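Hypothetical protein TTHA1281 (Thermus thermophilus, PDB 2E6X) is of unknown function but belongs to the DUF3248 family and assembles from two copies of a small alpha-beta chain. Local coordinates at residues D24-R29 and A51-L56; V28-A33 and V64-E69. All coordinates share one frame; numbering follows the deposited sequence.

Contact 1 of 2, residues D24-R29 and A51-L56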
loop_
_atom_site.group_PDB
_atom_site.type_symbol
_atom_site.label_atom_id
_atom_site.label_comp_id
_atom_site.label_asym_id
_atom_site.label_seq_id
_atom_site.Cartn_x
_atom_site.Cartn_y
_atom_site.Cartn_z
ATOM N N ASP A 24 -1.902 10.180 -14.838
ATOM C CA ASP A 24 -2.758 10.369 -13.693
ATOM C C ASP A 24 -2.960 9.022 -12.980
ATOM O O ASP A 24 -4.045 8.473 -12.977
ATOM C CB ASP A 24 -4.078 10.952 -14.189
ATOM C CG ASP A 24 -4.955 11.418 -13.063
ATOM O OD1 ASP A 24 -4.418 12.049 -12.150
ATOM O OD2 ASP A 24 -6.160 11.140 -13.086
ATOM N N VAL A 25 -1.898 8.504 -12.370
ATOM C CA VAL A 25 -1.960 7.212 -11.691
ATOM C C VAL A 25 -1.246 7.237 -10.327
ATOM O O VAL A 25 -0.121 7.755 -10.221
ATOM C CB VAL A 25 -1.308 6.151 -12.574
ATOM C CG1 VAL A 25 -1.247 4.826 -11.846
ATOM C CG2 VAL A 25 -2.125 5.980 -13.897
ATOM N N LEU A 26 -1.896 6.671 -9.309
ATOM C CA LEU A 26 -1.283 6.583 -7.985
ATOM C C LEU A 26 -0.382 5.346 -8.001
ATOM O O LEU A 26 -0.833 4.254 -8.342
ATOM C CB LEU A 26 -2.325 6.414 -6.867
ATOM C CG LEU A 26 -1.629 6.097 -5.517
ATOM C CD1 LEU A 26 -0.983 7.411 -4.970
ATOM C CD2 LEU A 26 -2.630 5.530 -4.504
ATOM N N VAL A 27 0.891 5.523 -7.653
ATOM C CA VAL A 27 1.801 4.386 -7.631
ATOM C C VAL A 27 2.130 3.995 -6.184
ATOM O O VAL A 27 2.402 4.847 -5.323
ATOM C CB VAL A 27 3.123 4.705 -8.407
ATOM C CG1 VAL A 27 4.117 3.569 -8.276
ATOM C CG2 VAL A 27 2.805 4.993 -9.919
ATOM N N VAL A 28 2.001 2.717 -5.887
ATOM C CA VAL A 28 2.392 2.229 -4.572
ATOM C C VAL A 28 3.566 1.296 -4.796
ATOM O O VAL A 28 3.499 0.352 -5.632
ATOM C CB VAL A 28 1.242 1.504 -3.894
ATOM C CG1 VAL A 28 1.737 0.744 -2.649
ATOM C CG2 VAL A 28 0.186 2.565 -3.511
ATOM N N ARG A 29 4.673 1.583 -4.128
ATOM C CA ARG A 29 5.822 0.699 -4.275
ATOM C C ARG A 29 6.017 -0.031 -2.962
ATOM O O ARG A 29 5.943 0.590 -1.892
ATOM C CB ARG A 29 7.088 1.483 -4.648
ATOM C CG ARG A 29 6.971 2.119 -5.986
ATOM C CD ARG A 29 8.145 3.024 -6.268
ATOM N NE ARG A 29 8.081 3.486 -7.657
ATOM C CZ ARG A 29 8.811 4.477 -8.134
ATOM N NH1 ARG A 29 9.667 5.109 -7.322
ATOM N NH2 ARG A 29 8.657 4.858 -9.406
ATOM N N ALA A 51 -6.766 13.818 -0.654
ATOM C CA ALA A 51 -8.038 13.743 -1.401
ATOM C C ALA A 51 -7.843 13.220 -2.817
ATOM O O ALA A 51 -8.706 12.495 -3.373
ATOM C CB ALA A 51 -8.693 15.124 -1.453
ATOM N N GLU A 52 -6.712 13.604 -3.407
ATOM C CA GLU A 52 -6.394 13.152 -4.737
ATOM C C GLU A 52 -6.127 11.647 -4.649
ATOM O O GLU A 52 -6.504 10.913 -5.536
ATOM C CB GLU A 52 -5.147 13.847 -5.312
ATOM C CG GLU A 52 -5.123 13.683 -6.849
ATOM C CD GLU A 52 -3.895 14.245 -7.572
ATOM O OE1 GLU A 52 -3.320 15.282 -7.159
ATOM O OE2 GLU A 52 -3.513 13.631 -8.595
HETATM N N MSE A 53 -5.422 11.218 -3.607
HETATM C CA MSE A 53 -5.135 9.796 -3.423
HETATM C C MSE A 53 -6.428 9.018 -3.282
HETATM O O MSE A 53 -6.556 7.945 -3.840
HETATM C CB MSE A 53 -4.272 9.534 -2.182
HETATM C CG MSE A 53 -2.840 10.032 -2.272
HETATM SE SE MSE A 53 -1.795 9.362 -0.747
HETATM C CE MSE A 53 -3.095 8.055 -0.147
ATOM N N ARG A 54 -7.401 9.570 -2.566
ATOM C CA ARG A 54 -8.644 8.848 -2.395
ATOM C C ARG A 54 -9.323 8.695 -3.766
ATOM O O ARG A 54 -9.758 7.612 -4.138
ATOM C CB ARG A 54 -9.562 9.588 -1.386
ATOM C CG ARG A 54 -10.986 9.094 -1.380
ATOM C CD ARG A 54 -11.839 9.955 -0.420
ATOM N NE ARG A 54 -13.254 9.606 -0.481
ATOM C CZ ARG A 54 -14.132 10.177 -1.304
ATOM N NH1 ARG A 54 -13.742 11.148 -2.155
ATOM N NH2 ARG A 54 -15.413 9.788 -1.273
ATOM N N ARG A 55 -9.377 9.791 -4.519
ATOM C CA ARG A 55 -9.988 9.792 -5.849
ATOM C C ARG A 55 -9.367 8.712 -6.771
ATOM O O ARG A 55 -10.058 7.935 -7.432
ATOM C CB ARG A 55 -9.816 11.174 -6.501
ATOM C CG ARG A 55 -10.184 11.190 -8.000
ATOM C CD ARG A 55 -10.051 12.568 -8.678
ATOM N NE ARG A 55 -8.674 12.960 -9.012
ATOM C CZ ARG A 55 -7.958 12.457 -10.024
ATOM N NH1 ARG A 55 -8.482 11.535 -10.819
ATOM N NH2 ARG A 55 -6.708 12.871 -10.239
ATOM N N LEU A 56 -8.051 8.677 -6.784
ATOM C CA LEU A 56 -7.327 7.739 -7.630
ATOM C C LEU A 56 -7.581 6.284 -7.213
ATOM O O LEU A 56 -7.769 5.410 -8.071
ATOM C CB LEU A 56 -5.840 8.121 -7.607
ATOM C CG LEU A 56 -5.503 9.428 -8.372
ATOM C CD1 LEU A 56 -4.063 9.810 -8.109
ATOM C CD2 LEU A 56 -5.731 9.257 -9.924
#

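Contact 2 of 2, residues V28-A33 and V64-E69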
loop_
_atom_site.group_PDB
_atom_site.type_symbol
_atom_site.label_atom_id
_atom_site.label_comp_id
_atom_site.label_asym_id
_atom_site.label_seq_id
_atom_site.Cartn_x
_atom_site.Cartn_y
_atom_site.Cartn_z
ATOM N N VAL A 28 2.001 2.717 -5.887
ATOM C CA VAL A 28 2.392 2.229 -4.572
ATOM C C VAL A 28 3.566 1.296 -4.796
ATOM O O VAL A 28 3.499 0.352 -5.632
ATOM C CB VAL A 28 1.242 1.504 -3.894
ATOM C CG1 VAL A 28 1.737 0.744 -2.649
ATOM C CG2 VAL A 28 0.186 2.565 -3.511
ATOM N N ARG A 29 4.673 1.583 -4.128
ATOM C CA ARG A 29 5.822 0.699 -4.275
ATOM C C ARG A 29 6.017 -0.031 -2.962
ATOM O O ARG A 29 5.943 0.590 -1.892
ATOM C CB ARG A 29 7.088 1.483 -4.648
ATOM C CG ARG A 29 6.971 2.119 -5.986
ATOM C CD ARG A 29 8.145 3.024 -6.268
ATOM N NE ARG A 29 8.081 3.486 -7.657
ATOM C CZ ARG A 29 8.811 4.477 -8.134
ATOM N NH1 ARG A 29 9.667 5.109 -7.322
ATOM N NH2 ARG A 29 8.657 4.858 -9.406
ATOM N N VAL A 30 6.256 -1.337 -3.048
ATOM C CA VAL A 30 6.461 -2.156 -1.853
ATOM C C VAL A 30 7.600 -3.176 -2.009
ATOM O O VAL A 30 7.806 -3.752 -3.085
ATOM C CB VAL A 30 5.165 -2.904 -1.472
ATOM C CG1 VAL A 30 4.787 -3.928 -2.565
ATOM C CG2 VAL A 30 5.361 -3.621 -0.152
ATOM N N GLY A 31 8.343 -3.395 -0.934
ATOM C CA GLY A 31 9.440 -4.342 -0.985
ATOM C C GLY A 31 9.931 -4.639 0.427
ATOM O O GLY A 31 9.447 -4.033 1.387
ATOM N N LEU A 32 10.859 -5.575 0.555
ATOM C CA LEU A 32 11.420 -5.878 1.871
ATOM C C LEU A 32 12.291 -4.724 2.309
ATOM O O LEU A 32 12.777 -3.954 1.473
ATOM C CB LEU A 32 12.285 -7.133 1.823
ATOM C CG LEU A 32 11.557 -8.468 1.717
ATOM C CD1 LEU A 32 12.579 -9.570 1.584
ATOM C CD2 LEU A 32 10.674 -8.669 2.954
ATOM N N ALA A 33 12.529 -4.627 3.615
ATOM C CA ALA A 33 13.379 -3.557 4.151
ATOM C C ALA A 33 14.777 -3.574 3.513
ATOM O O ALA A 33 15.394 -2.534 3.332
ATOM C CB ALA A 33 13.507 -3.685 5.679
ATOM N N VAL A 64 0.431 -1.059 -8.230
ATOM C CA VAL A 64 1.270 -1.489 -7.099
ATOM C C VAL A 64 2.525 -2.122 -7.702
ATOM O O VAL A 64 2.446 -2.965 -8.605
ATOM C CB VAL A 64 0.544 -2.477 -6.207
ATOM C CG1 VAL A 64 1.505 -2.949 -5.006
ATOM C CG2 VAL A 64 -0.704 -1.779 -5.662
ATOM N N GLU A 65 3.674 -1.724 -7.186
ATOM C CA GLU A 65 4.960 -2.162 -7.742
ATOM C C GLU A 65 5.862 -2.849 -6.741
ATOM O O GLU A 65 6.068 -2.327 -5.641
ATOM C CB GLU A 65 5.685 -0.912 -8.331
ATOM C CG GLU A 65 4.916 -0.276 -9.490
ATOM C CD GLU A 65 5.536 1.022 -10.001
ATOM O OE1 GLU A 65 6.634 1.434 -9.517
ATOM O OE2 GLU A 65 4.919 1.637 -10.902
ATOM N N TRP A 66 6.458 -3.977 -7.135
ATOM C CA TRP A 66 7.323 -4.677 -6.198
ATOM C C TRP A 66 8.761 -4.313 -6.498
ATOM O O TRP A 66 9.203 -4.372 -7.644
ATOM C CB TRP A 66 7.140 -6.196 -6.289
ATOM C CG TRP A 66 7.992 -6.908 -5.296
ATOM C CD1 TRP A 66 9.264 -7.401 -5.480
ATOM C CD2 TRP A 66 7.658 -7.152 -3.937
ATOM N NE1 TRP A 66 9.733 -7.948 -4.301
ATOM C CE2 TRP A 66 8.768 -7.800 -3.337
ATOM C CE3 TRP A 66 6.520 -6.895 -3.160
ATOM C CZ2 TRP A 66 8.779 -8.172 -1.993
ATOM C CZ3 TRP A 66 6.534 -7.266 -1.823
ATOM C CH2 TRP A 66 7.657 -7.902 -1.262
ATOM N N VAL A 67 9.475 -3.900 -5.467
ATOM C CA VAL A 67 10.863 -3.507 -5.604
ATOM C C VAL A 67 11.757 -4.611 -5.104
ATOM O O VAL A 67 11.767 -4.886 -3.919
ATOM C CB VAL A 67 11.155 -2.277 -4.745
ATOM C CG1 VAL A 67 12.590 -1.879 -4.933
ATOM C CG2 VAL A 67 10.186 -1.125 -5.104
ATOM N N GLU A 68 12.505 -5.237 -6.014
ATOM C CA GLU A 68 13.393 -6.337 -5.691
ATOM C C GLU A 68 14.604 -5.808 -4.915
ATOM O O GLU A 68 15.119 -4.712 -5.217
ATOM C CB GLU A 68 13.886 -7.004 -6.986
ATOM C CG GLU A 68 12.796 -7.479 -7.926
ATOM C CD GLU A 68 12.358 -8.903 -7.668
ATOM O OE1 GLU A 68 12.329 -9.682 -8.662
ATOM O OE2 GLU A 68 12.034 -9.241 -6.501
ATOM N N GLU A 69 15.045 -6.553 -3.904
ATOM C CA GLU A 69 16.208 -6.097 -3.149
ATOM C C GLU A 69 17.504 -6.421 -3.887
ATOM O O GLU A 69 18.500 -5.722 -3.618
ATOM C CB GLU A 69 16.222 -6.673 -1.730
ATOM C CG GLU A 69 15.321 -7.866 -1.494
ATOM C CD GLU A 69 15.879 -9.125 -2.109
ATOM O OE1 GLU A 69 15.330 -10.218 -1.844
ATOM O OE2 GLU A 69 16.878 -9.019 -2.858
ATOM O OXT GLU A 69 17.503 -7.345 -4.755
HETATM O O HOH W 1 12.121 -6.785 -1.945
#

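Contact 1 of 2, residues D24-R29 and A51-L56
Leu26 and Leu56 mark where the start of strand 26-32 comes nearest to helix 50-58, their CA atoms 6.2 Å apart; the two segments meet mainly through side chains, and further along the strand the backbones diverge. Both leucines direct their CB toward the opposite segment, and the packing starts at the base of the side chains, Leu26 CB lying 4.0 Å from Leu56 CB. Leu56 spreads its two methyls over the incoming chain: CD1 reaches the backbone N and CB of Leu26, while CD2 sits 3.6 Å from Asp24 O and also touches the Asp24 carboxylate. With CG of Leu26 turned anti to the backbone N (chi1 171°), its CD1 extends to CG of Met53, a selenomethionine in this crystal, at 4.2 Å. Met17 of strand 13-19 adjoins both Leu26 and Met53 and continues this apolar layer, and Leu13 of the second subunit packs on Met53.

Beyond the leucines the contact turns polar. Arg55 grips Asp24 end-on with two nitrogens: NH2 donates to Asp24 OD1 at 3.1 Å and NH1 to Asp24 OD2 at 3.3 Å, each on the syn lone pair. The carboxylate and guanidinium planes are only 14° apart, so the paired groups are nearly coplanar, and Leu56 CG lies against one guanidinium face. Arg55 NH1 has a further salt bridge to Glu59, and NH2 a long one to Glu52 OE2, which stands 4.0 Å from Asp24 OD1. One guanidinium thus serves three carboxylates, and its positive charge probably offsets the repulsion between Asp24 and Glu52. The loop before the strand is thereby tied to the helix by charge, next to an apolar seam of leucine and selenomethionine.

Contact 2 of 2, residues V28-A33 and V64-E69
Val30 lies beside Trp66 on neighbouring parallel strands, and its CG1 comes within 3.5 Å of Trp66 CE3. The same indole lies flat over the adjoining backbone: Val30 O sits above one face toward the rim, and on that face Gly31 CA makes a CH-pi contact, 4.0 Å from the centroid of the six-membered ring and 11° off its normal. The Trp66 side chain leaves the backbone with chi1 -178° and its ring plane turned across, laying the indole over strand 26-32. Replacing the indole by an alanine would probably deprive Gly31 CA of its CH-pi partner, take away the ring atom against which Val30 CG1 packs, and open a gap over this strand.

Three backbone bonds set the parallel register: Glu65 N to Val28 O at 2.6 Å, Val30 N to Glu65 O at 2.8 Å and Val67 N to Val30 O at 2.9 Å. Farther along, a water links the two segments, accepting from Leu32 N and donating to Val67 O.

On the sheet face that carries Arg29 and Glu65, these side chains run alongside each other in the same direction. Arg29 NE donates to Glu65 OE1 at 3.1 Å in a salt bridge, meeting the oxygen on its syn side but 31° out of the carboxylate plane. Arg29 NH2 bonds Pro43 O, which helps to fix the guanidinium, and Phe39 of helix 36-41 packs against both Arg29 and Val67. Across the sheet, Trp66 and Val64 meet Glu50 and Val57 of the second subunit, respectively. The paired strands therefore present two unlike faces: one with a buried arginine whose NE and NH2 are met by a carboxylate and a carbonyl near helix 36-41, the other an aromatic-aliphatic surface that enters the dimer contact.

How the contacts relate
Both contacts use strand 26-32 and share Val28 and Arg29, yet their centres are about 17 Å apart, on opposite sides of the chain's centre. Contact 2 is the more central and buries 543 Å² to contact 1's 270 Å². Both are partly buried, contact 1 being apolar inside with a charged edge, contact 2 running from buried strand to the exposed C-terminus. Contact 2 pairs neighbouring strands through backbone bonds, with a salt bridge on one face and aromatic packing on the other; contact 1 brings helix 50-58 to the strand's beginning and the loop before it, without backbone pairing. Val27 CG1 packs against Glu65 OE2 at 3.4 Å, where the two contacts touch, and both reach the second subunit.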